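Local coordinates for tetratricopeptide TPR_2 repeat protein (Thermobaculum terrenum, PDB 5DJS) that is of undefined function but joins tetratricopeptide repeats to a glycosyl transferase family 41 region of GT-B type, which here holds uridine-5'-diphosphate, at residues Gly329-Gly334 and Pro358-Arg363; Ile353-Pro358 and Arg385-Glu390; Thr406-Asp411 and Leu429-Pro434. The protein carries 1 engineered substitution. All blocks are in the same frame, centred on the assembly; numbering follows the deposited sequence.

All three contacts belong to one half of the GT-B fold, a parallel sheet with helices packed against it, and they illustrate how chemistry changes with place in such a layer. Contact 1, partly buried, lies within the sheet, where strands 332-335 and 361-365 are joined by backbone hydrogen bonds. Contact 2, about 10 Å away centre to centre, is a small apolar patch near the surface, between the end of helix 344-356 and the loop leading to strand 392-395; Phe333 of contact 1 packs on its Ile353 and Leu357. Contact 3 is the most buried, an apolar meeting of the two chain turns that feed strands 412-414 and 435-438. Asp411 ties it to contact 1 through a probable hydrogen bond to Val332.

Contact 1: residues Gly329-Gly334 and Pro358-Arg363; sequences GFPVFG and PRARLR
Arg361 and Phe333 show how two neighbouring parallel strands share their hydrogen bonds. Arg361 uses both its backbone N and its O: the N donates to Pro331 O (3.2 Å), and the O receives Phe333 N (2.8 Å). Phe333 O then accepts Arg363 N at 2.8 Å. Three bonds thus pair the strands in parallel register, Val332 beside Arg361, Phe333 beside Leu362 and Gly334 beside Arg363, with the short axes at 30°.

The side chains divide between two faces. With CG anti to its carbonyl carbon (chi1 -62°), Arg361 runs back toward the start of the other segment, where its CD lies 3.8 Å from Gly329 N; its charged end forms a salt bridge with Glu393. On the same face Arg363, bent at chi2 and chi3, crosses Val332 obliquely, and the valine CG1 lies at the edge of its guanidinium, 3.8 Å from Arg363 NH1. Phe333 goes to the other face, together with Leu362. Its CB touches Leu362 CD1 at 3.8 Å, while the methyl of Ala360, CB, sits at the edge of its ring, 4.1 Å from Phe333 CE2. That methyl also packs on the ring of Pro331, which follows a cis peptide bond.

These strands open and close a beta-alpha-beta crossover through helix 344-356. The helix covers the Phe333 and Leu362 face with Ile353, Leu354 and Trp350, while strands 412-414 and 392-395 continue the sheet beyond the two.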
# COMPACT_ATOMS: atom_id res chain seq x y z
N GLY A 329 -12.45 -1.96 -29.88
CA GLY A 329 -13.22 -3.21 -29.82
C GLY A 329 -13.83 -3.47 -28.45
O GLY A 329 -13.24 -3.13 -27.43
N PHE A 330 -15.03 -4.05 -28.45
CA PHE A 330 -15.73 -4.45 -27.23
C PHE A 330 -15.36 -5.90 -26.93
O PHE A 330 -15.25 -6.69 -27.87
CB PHE A 330 -17.26 -4.33 -27.45
CG PHE A 330 -18.10 -4.58 -26.21
CD1 PHE A 330 -18.41 -3.54 -25.33
CD2 PHE A 330 -18.60 -5.86 -25.93
CE1 PHE A 330 -19.18 -3.78 -24.19
CE2 PHE A 330 -19.36 -6.10 -24.79
CZ PHE A 330 -19.65 -5.06 -23.92
N PRO A 331 -15.15 -6.29 -25.67
CA PRO A 331 -15.11 -5.43 -24.48
C PRO A 331 -13.70 -4.91 -24.19
O PRO A 331 -12.73 -5.58 -24.53
CB PRO A 331 -15.53 -6.37 -23.35
CG PRO A 331 -15.09 -7.72 -23.82
CD PRO A 331 -15.29 -7.72 -25.31
N VAL A 332 -13.61 -3.74 -23.57
CA VAL A 332 -12.34 -3.24 -23.04
C VAL A 332 -12.24 -3.68 -21.59
O VAL A 332 -12.99 -3.19 -20.75
CB VAL A 332 -12.24 -1.69 -23.12
CG1 VAL A 332 -10.92 -1.19 -22.54
CG2 VAL A 332 -12.39 -1.22 -24.57
N PHE A 333 -11.32 -4.60 -21.31
CA PHE A 333 -10.94 -4.95 -19.94
C PHE A 333 -9.92 -3.95 -19.38
O PHE A 333 -9.14 -3.37 -20.14
CB PHE A 333 -10.35 -6.36 -19.89
CG PHE A 333 -11.37 -7.44 -20.04
CD1 PHE A 333 -12.25 -7.72 -19.01
CD2 PHE A 333 -11.45 -8.18 -21.21
CE1 PHE A 333 -13.20 -8.73 -19.13
CE2 PHE A 333 -12.38 -9.19 -21.35
CZ PHE A 333 -13.26 -9.46 -20.30
N GLY A 334 -9.94 -3.76 -18.07
CA GLY A 334 -9.07 -2.77 -17.40
C GLY A 334 -8.48 -3.25 -16.09
O GLY A 334 -9.12 -4.02 -15.35
N PRO A 358 -11.53 -12.84 -28.73
CA PRO A 358 -10.42 -12.43 -29.61
C PRO A 358 -10.41 -10.97 -30.08
O PRO A 358 -9.41 -10.53 -30.66
CB PRO A 358 -10.55 -13.39 -30.80
CG PRO A 358 -11.99 -13.77 -30.82
CD PRO A 358 -12.42 -13.83 -29.39
N ARG A 359 -11.51 -10.24 -29.87
CA ARG A 359 -11.58 -8.81 -30.18
C ARG A 359 -11.34 -7.90 -28.96
O ARG A 359 -11.11 -6.70 -29.11
CB ARG A 359 -12.94 -8.49 -30.83
CG ARG A 359 -13.25 -9.32 -32.07
CD ARG A 359 -14.36 -8.71 -32.93
NE ARG A 359 -13.97 -7.42 -33.53
CZ ARG A 359 -14.50 -6.22 -33.26
NH1 ARG A 359 -15.51 -6.06 -32.39
NH2 ARG A 359 -14.03 -5.14 -33.89
N ALA A 360 -11.39 -8.48 -27.75
CA ALA A 360 -11.25 -7.71 -26.51
C ALA A 360 -9.86 -7.10 -26.35
O ALA A 360 -8.86 -7.68 -26.79
CB ALA A 360 -11.56 -8.58 -25.30
N ARG A 361 -9.80 -5.93 -25.72
CA ARG A 361 -8.57 -5.21 -25.48
C ARG A 361 -8.39 -5.06 -23.97
O ARG A 361 -9.38 -4.97 -23.26
CB ARG A 361 -8.63 -3.82 -26.12
CG ARG A 361 -8.79 -3.86 -27.64
CD ARG A 361 -9.10 -2.48 -28.22
NE ARG A 361 -8.03 -1.51 -27.99
CZ ARG A 361 -6.84 -1.50 -28.61
NH1 ARG A 361 -6.51 -2.42 -29.51
NH2 ARG A 361 -5.95 -0.55 -28.30
N LEU A 362 -7.13 -5.06 -23.50
CA LEU A 362 -6.80 -4.87 -22.08
C LEU A 362 -6.07 -3.55 -21.87
O LEU A 362 -5.11 -3.24 -22.58
CB LEU A 362 -5.93 -6.02 -21.58
CG LEU A 362 -5.48 -5.98 -20.11
CD1 LEU A 362 -6.65 -5.96 -19.14
CD2 LEU A 362 -4.60 -7.18 -19.83
N ARG A 363 -6.51 -2.80 -20.86
CA ARG A 363 -6.04 -1.45 -20.59
C ARG A 363 -5.37 -1.38 -19.22
O ARG A 363 -6.05 -1.45 -18.20
CB ARG A 363 -7.24 -0.50 -20.63
CG ARG A 363 -6.92 0.98 -20.46
CD ARG A 363 -6.83 1.70 -21.79
NE ARG A 363 -7.47 3.01 -21.73
CZ ARG A 363 -8.71 3.30 -22.12
NH1 ARG A 363 -9.52 2.37 -22.65
NH2 ARG A 363 -9.16 4.55 -21.99

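Contact 2: residues Ile353-Pro358 and Arg385-Glu390; sequences ILLALP and RGVAGE
Leu354 and Val387 make the buried part of this contact, a purely apolar one. The Leu354 side chain crosses that of Val387 at about a right angle, and its CD1 meets Val387 CG1 at 4.0 Å, with CB of the leucine nearly as close to the same methyl. Val387 divides its branches between two partners: CG1, anti to the backbone N (chi1 175°), turns to Leu354, while CG2 reaches Leu355 CD2 at 4.0 Å.

Around Leu355 the contact thins out toward solvent. This residue is exposed, and its CD2 lies between Val387 CG2 and the carbonyl oxygen of Gly386, 3.3 Å from the latter. Gly386, exposed as well, has the positive phi of the C-prime residue in the Schellman motif that ends helix 372-383; its N bonds to Glu383 O and that of Val387 to Leu382 O. Directly after this turn comes Val387, whose CB points toward the leucines. Arg385 sends its guanidinium away from the leucines, to a salt bridge with Asp348.

Leu382 of helix 372-383 touches both Leu354 and Val387, and Ala351 of helix 344-356 also borders the valine, joining the two helices just before strand 392-395 begins.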
# COMPACT_ATOMS: atom_id res chain seq x y z
N ILE A 353 -8.31 -15.33 -21.17
CA ILE A 353 -9.47 -14.47 -21.40
C ILE A 353 -9.40 -13.80 -22.78
O ILE A 353 -10.39 -13.79 -23.51
CB ILE A 353 -9.60 -13.38 -20.29
CG1 ILE A 353 -10.02 -14.02 -18.96
CG2 ILE A 353 -10.59 -12.29 -20.68
CD1 ILE A 353 -9.76 -13.16 -17.73
N LEU A 354 -8.24 -13.25 -23.14
CA LEU A 354 -8.07 -12.53 -24.41
C LEU A 354 -8.05 -13.45 -25.64
O LEU A 354 -8.37 -12.99 -26.75
CB LEU A 354 -6.83 -11.63 -24.37
CG LEU A 354 -6.89 -10.40 -23.44
CD1 LEU A 354 -5.52 -9.74 -23.29
CD2 LEU A 354 -7.90 -9.37 -23.91
N LEU A 355 -7.68 -14.72 -25.48
CA LEU A 355 -7.79 -15.69 -26.57
C LEU A 355 -9.25 -16.02 -26.82
O LEU A 355 -9.70 -16.03 -27.97
CB LEU A 355 -7.02 -16.98 -26.27
CG LEU A 355 -5.50 -16.93 -26.23
CD1 LEU A 355 -4.95 -18.33 -25.97
CD2 LEU A 355 -4.91 -16.35 -27.51
N ALA A 356 -9.99 -16.28 -25.74
CA ALA A 356 -11.41 -16.64 -25.80
C ALA A 356 -12.35 -15.51 -26.20
O ALA A 356 -13.49 -15.77 -26.57
CB ALA A 356 -11.85 -17.24 -24.47
N LEU A 357 -11.90 -14.26 -26.08
CA LEU A 357 -12.64 -13.08 -26.55
C LEU A 357 -11.73 -12.31 -27.50
O LEU A 357 -11.22 -11.24 -27.14
CB LEU A 357 -13.09 -12.21 -25.38
CG LEU A 357 -14.07 -12.86 -24.40
CD1 LEU A 357 -14.20 -12.01 -23.14
CD2 LEU A 357 -15.43 -13.10 -25.03
N PRO A 358 -11.53 -12.84 -28.73
CA PRO A 358 -10.42 -12.43 -29.61
C PRO A 358 -10.41 -10.97 -30.08
O PRO A 358 -9.41 -10.53 -30.66
CB PRO A 358 -10.55 -13.39 -30.80
CG PRO A 358 -11.99 -13.77 -30.82
CD PRO A 358 -12.42 -13.83 -29.39
N ARG A 385 2.44 -15.70 -24.54
CA ARG A 385 1.22 -16.46 -24.22
C ARG A 385 0.18 -16.47 -25.36
O ARG A 385 -1.00 -16.77 -25.11
CB ARG A 385 0.59 -15.90 -22.93
CG ARG A 385 1.50 -15.94 -21.72
CD ARG A 385 1.00 -15.05 -20.61
NE ARG A 385 1.66 -15.35 -19.34
CZ ARG A 385 2.84 -14.88 -18.93
NH1 ARG A 385 3.55 -14.03 -19.67
NH2 ARG A 385 3.31 -15.26 -17.75
N GLY A 386 0.61 -16.15 -26.59
CA GLY A 386 -0.22 -16.25 -27.79
C GLY A 386 -1.17 -15.08 -28.08
O GLY A 386 -2.08 -15.22 -28.90
N VAL A 387 -0.94 -13.94 -27.44
CA VAL A 387 -1.86 -12.80 -27.52
C VAL A 387 -1.12 -11.65 -28.18
O VAL A 387 -0.06 -11.24 -27.72
CB VAL A 387 -2.31 -12.36 -26.10
CG1 VAL A 387 -3.17 -11.10 -26.16
CG2 VAL A 387 -3.07 -13.49 -25.41
N ALA A 388 -1.70 -11.09 -29.25
CA ALA A 388 -1.07 -10.02 -30.01
C ALA A 388 -0.86 -8.80 -29.11
O ALA A 388 -1.77 -8.40 -28.40
CB ALA A 388 -1.90 -9.67 -31.23
N GLY A 389 0.35 -8.24 -29.15
CA GLY A 389 0.74 -7.16 -28.25
C GLY A 389 0.03 -5.84 -28.48
O GLY A 389 -0.08 -5.03 -27.56
N GLU A 390 -0.44 -5.62 -29.71
CA GLU A 390 -1.23 -4.42 -30.04
C GLU A 390 -2.60 -4.37 -29.32
O GLU A 390 -3.14 -3.28 -29.14
CB GLU A 390 -1.39 -4.25 -31.56
CG GLU A 390 -2.09 -5.38 -32.31
CD GLU A 390 -1.14 -6.36 -32.99
OE1 GLU A 390 -0.14 -6.77 -32.36
OE2 GLU A 390 -1.40 -6.71 -34.16

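Contact 3: residues Thr406-Asp411 and Leu429-Pro434; sequences TYNDID and LWMGVP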
# COMPACT_ATOMS: atom_id res chain seq x y z
N THR A 406 -11.25 7.76 -16.78
CA THR A 406 -10.95 6.71 -17.79
C THR A 406 -11.63 5.37 -17.51
O THR A 406 -11.55 4.47 -18.33
CB THR A 406 -9.43 6.45 -18.00
OG1 THR A 406 -8.86 5.89 -16.81
CG2 THR A 406 -8.68 7.71 -18.41
N TYR A 407 -12.26 5.20 -16.35
CA TYR A 407 -13.15 4.05 -16.13
C TYR A 407 -14.40 4.07 -17.02
O TYR A 407 -14.98 3.01 -17.29
CB TYR A 407 -13.57 3.92 -14.66
CG TYR A 407 -12.58 3.17 -13.80
CD1 TYR A 407 -12.46 1.79 -13.90
CD2 TYR A 407 -11.77 3.85 -12.88
CE1 TYR A 407 -11.57 1.09 -13.09
CE2 TYR A 407 -10.87 3.15 -12.07
CZ TYR A 407 -10.78 1.78 -12.19
OH TYR A 407 -9.90 1.10 -11.40
N ASN A 408 -14.81 5.26 -17.45
CA ASN A 408 -15.91 5.41 -18.41
C ASN A 408 -15.68 4.65 -19.72
O ASN A 408 -16.65 4.19 -20.33
CB ASN A 408 -16.18 6.88 -18.73
CG ASN A 408 -16.91 7.60 -17.61
OD1 ASN A 408 -17.72 7.01 -16.90
ND2 ASN A 408 -16.64 8.90 -17.46
N ASP A 409 -14.41 4.54 -20.12
CA ASP A 409 -14.01 3.77 -21.30
C ASP A 409 -13.70 2.29 -21.03
O ASP A 409 -13.22 1.60 -21.93
CB ASP A 409 -12.80 4.44 -21.96
CG ASP A 409 -13.05 5.93 -22.28
OD1 ASP A 409 -14.22 6.33 -22.46
OD2 ASP A 409 -12.06 6.70 -22.34
N ILE A 410 -14.01 1.79 -19.82
CA ILE A 410 -13.76 0.40 -19.43
C ILE A 410 -15.09 -0.29 -19.13
O ILE A 410 -15.91 0.23 -18.39
CB ILE A 410 -12.90 0.30 -18.14
CG1 ILE A 410 -11.58 1.07 -18.29
CG2 ILE A 410 -12.62 -1.15 -17.74
CD1 ILE A 410 -10.64 0.54 -19.35
N ASP A 411 -15.26 -1.49 -19.67
CA ASP A 411 -16.48 -2.28 -19.46
C ASP A 411 -16.40 -3.14 -18.20
O ASP A 411 -17.37 -3.25 -17.45
CB ASP A 411 -16.75 -3.17 -20.67
CG ASP A 411 -16.83 -2.39 -21.96
OD1 ASP A 411 -17.71 -1.50 -22.05
OD2 ASP A 411 -16.01 -2.64 -22.88
N LEU A 429 -15.69 0.48 -8.87
CA LEU A 429 -17.09 0.43 -8.43
C LEU A 429 -17.71 1.84 -8.35
O LEU A 429 -18.82 2.03 -8.82
CB LEU A 429 -17.25 -0.29 -7.09
CG LEU A 429 -16.77 -1.75 -6.93
CD1 LEU A 429 -17.40 -2.38 -5.70
CD2 LEU A 429 -17.05 -2.61 -8.15
N TRP A 430 -16.98 2.81 -7.80
CA TRP A 430 -17.45 4.21 -7.77
C TRP A 430 -17.85 4.75 -9.16
O TRP A 430 -18.75 5.61 -9.25
CB TRP A 430 -16.38 5.16 -7.19
CG TRP A 430 -16.18 5.10 -5.68
CD1 TRP A 430 -17.05 4.62 -4.74
CD2 TRP A 430 -15.04 5.59 -4.97
NE1 TRP A 430 -16.51 4.76 -3.48
CE2 TRP A 430 -15.28 5.35 -3.59
CE3 TRP A 430 -13.83 6.19 -5.35
CZ2 TRP A 430 -14.34 5.70 -2.60
CZ3 TRP A 430 -12.91 6.54 -4.36
CH2 TRP A 430 -13.17 6.30 -3.01
N MET A 431 -17.19 4.26 -10.21
CA MET A 431 -17.49 4.61 -11.61
C MET A 431 -18.40 3.60 -12.34
O MET A 431 -18.45 3.57 -13.58
CB MET A 431 -16.18 4.80 -12.38
CG MET A 431 -15.26 5.87 -11.79
SD MET A 431 -16.05 7.48 -11.63
CE MET A 431 -16.42 7.90 -13.33
N GLY A 432 -19.12 2.77 -11.59
CA GLY A 432 -20.05 1.82 -12.17
C GLY A 432 -19.44 0.75 -13.05
O GLY A 432 -20.11 0.25 -13.95
N VAL A 433 -18.18 0.39 -12.78
CA VAL A 433 -17.48 -0.67 -13.49
C VAL A 433 -17.39 -1.87 -12.55
O VAL A 433 -16.89 -1.73 -11.43
CB VAL A 433 -16.07 -0.22 -13.93
CG1 VAL A 433 -15.34 -1.33 -14.69
CG2 VAL A 433 -16.15 1.02 -14.80
N PRO A 434 -17.86 -3.06 -12.99
CA PRO A 434 -17.67 -4.25 -12.17
C PRO A 434 -16.21 -4.73 -12.15
O PRO A 434 -15.44 -4.41 -13.08
CB PRO A 434 -18.58 -5.30 -12.83
CG PRO A 434 -18.96 -4.76 -14.16
CD PRO A 434 -18.43 -3.38 -14.31
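Val433 and Tyr407 meet at about a right angle, and Val433, the residue most buried by this contact, can be followed outward atom by atom. Its CB lies 4.1 Å from Tyr407 CD1. From there the side chain forks. CG2 enters the turn of the opposite segment, 3.4 Å from Tyr407 O and 3.7 Å from Ile410 O, and also touches Tyr407 CD1. The first of these oxygens takes a backbone bond from Ile410 N, so the methyl rests against a carbonyl already engaged. The other branch, Val433 CG1, is anti to the backbone N (chi1 -179°) and lies 3.9 Å from Asp411 O. The same methyl also packs on Ile410 CG2.

The valine follows a Schellman motif: Gly432, with positive phi, is the C-prime residue that ends helix 423-430, and the chain turns there to start strand 435-438. With strand 412-414 this helix and strand form a beta-alpha-beta unit of the Rossmann-like half that is characteristic of GT-B folds, and the helix contributes Thr423 and Thr424 from its first turn, and Glu427 further on, to the UDP pocket.

Before the glycine, Met431 lies across Tyr407, the two CB atoms being 3.6 Å apart. Its chain folds at chi2 and chi3, bringing Met431 CE to 3.9 Å from Asn408 OD1, an oxygen that accepts a hydrogen bond from Ala321 N. The Tyr407 ring goes on to meet that of Phe336, a UDP-pocket residue, with the planes at about 50°. Beyond Val433, Pro434 CD abuts Asp411 O at 3.3 Å.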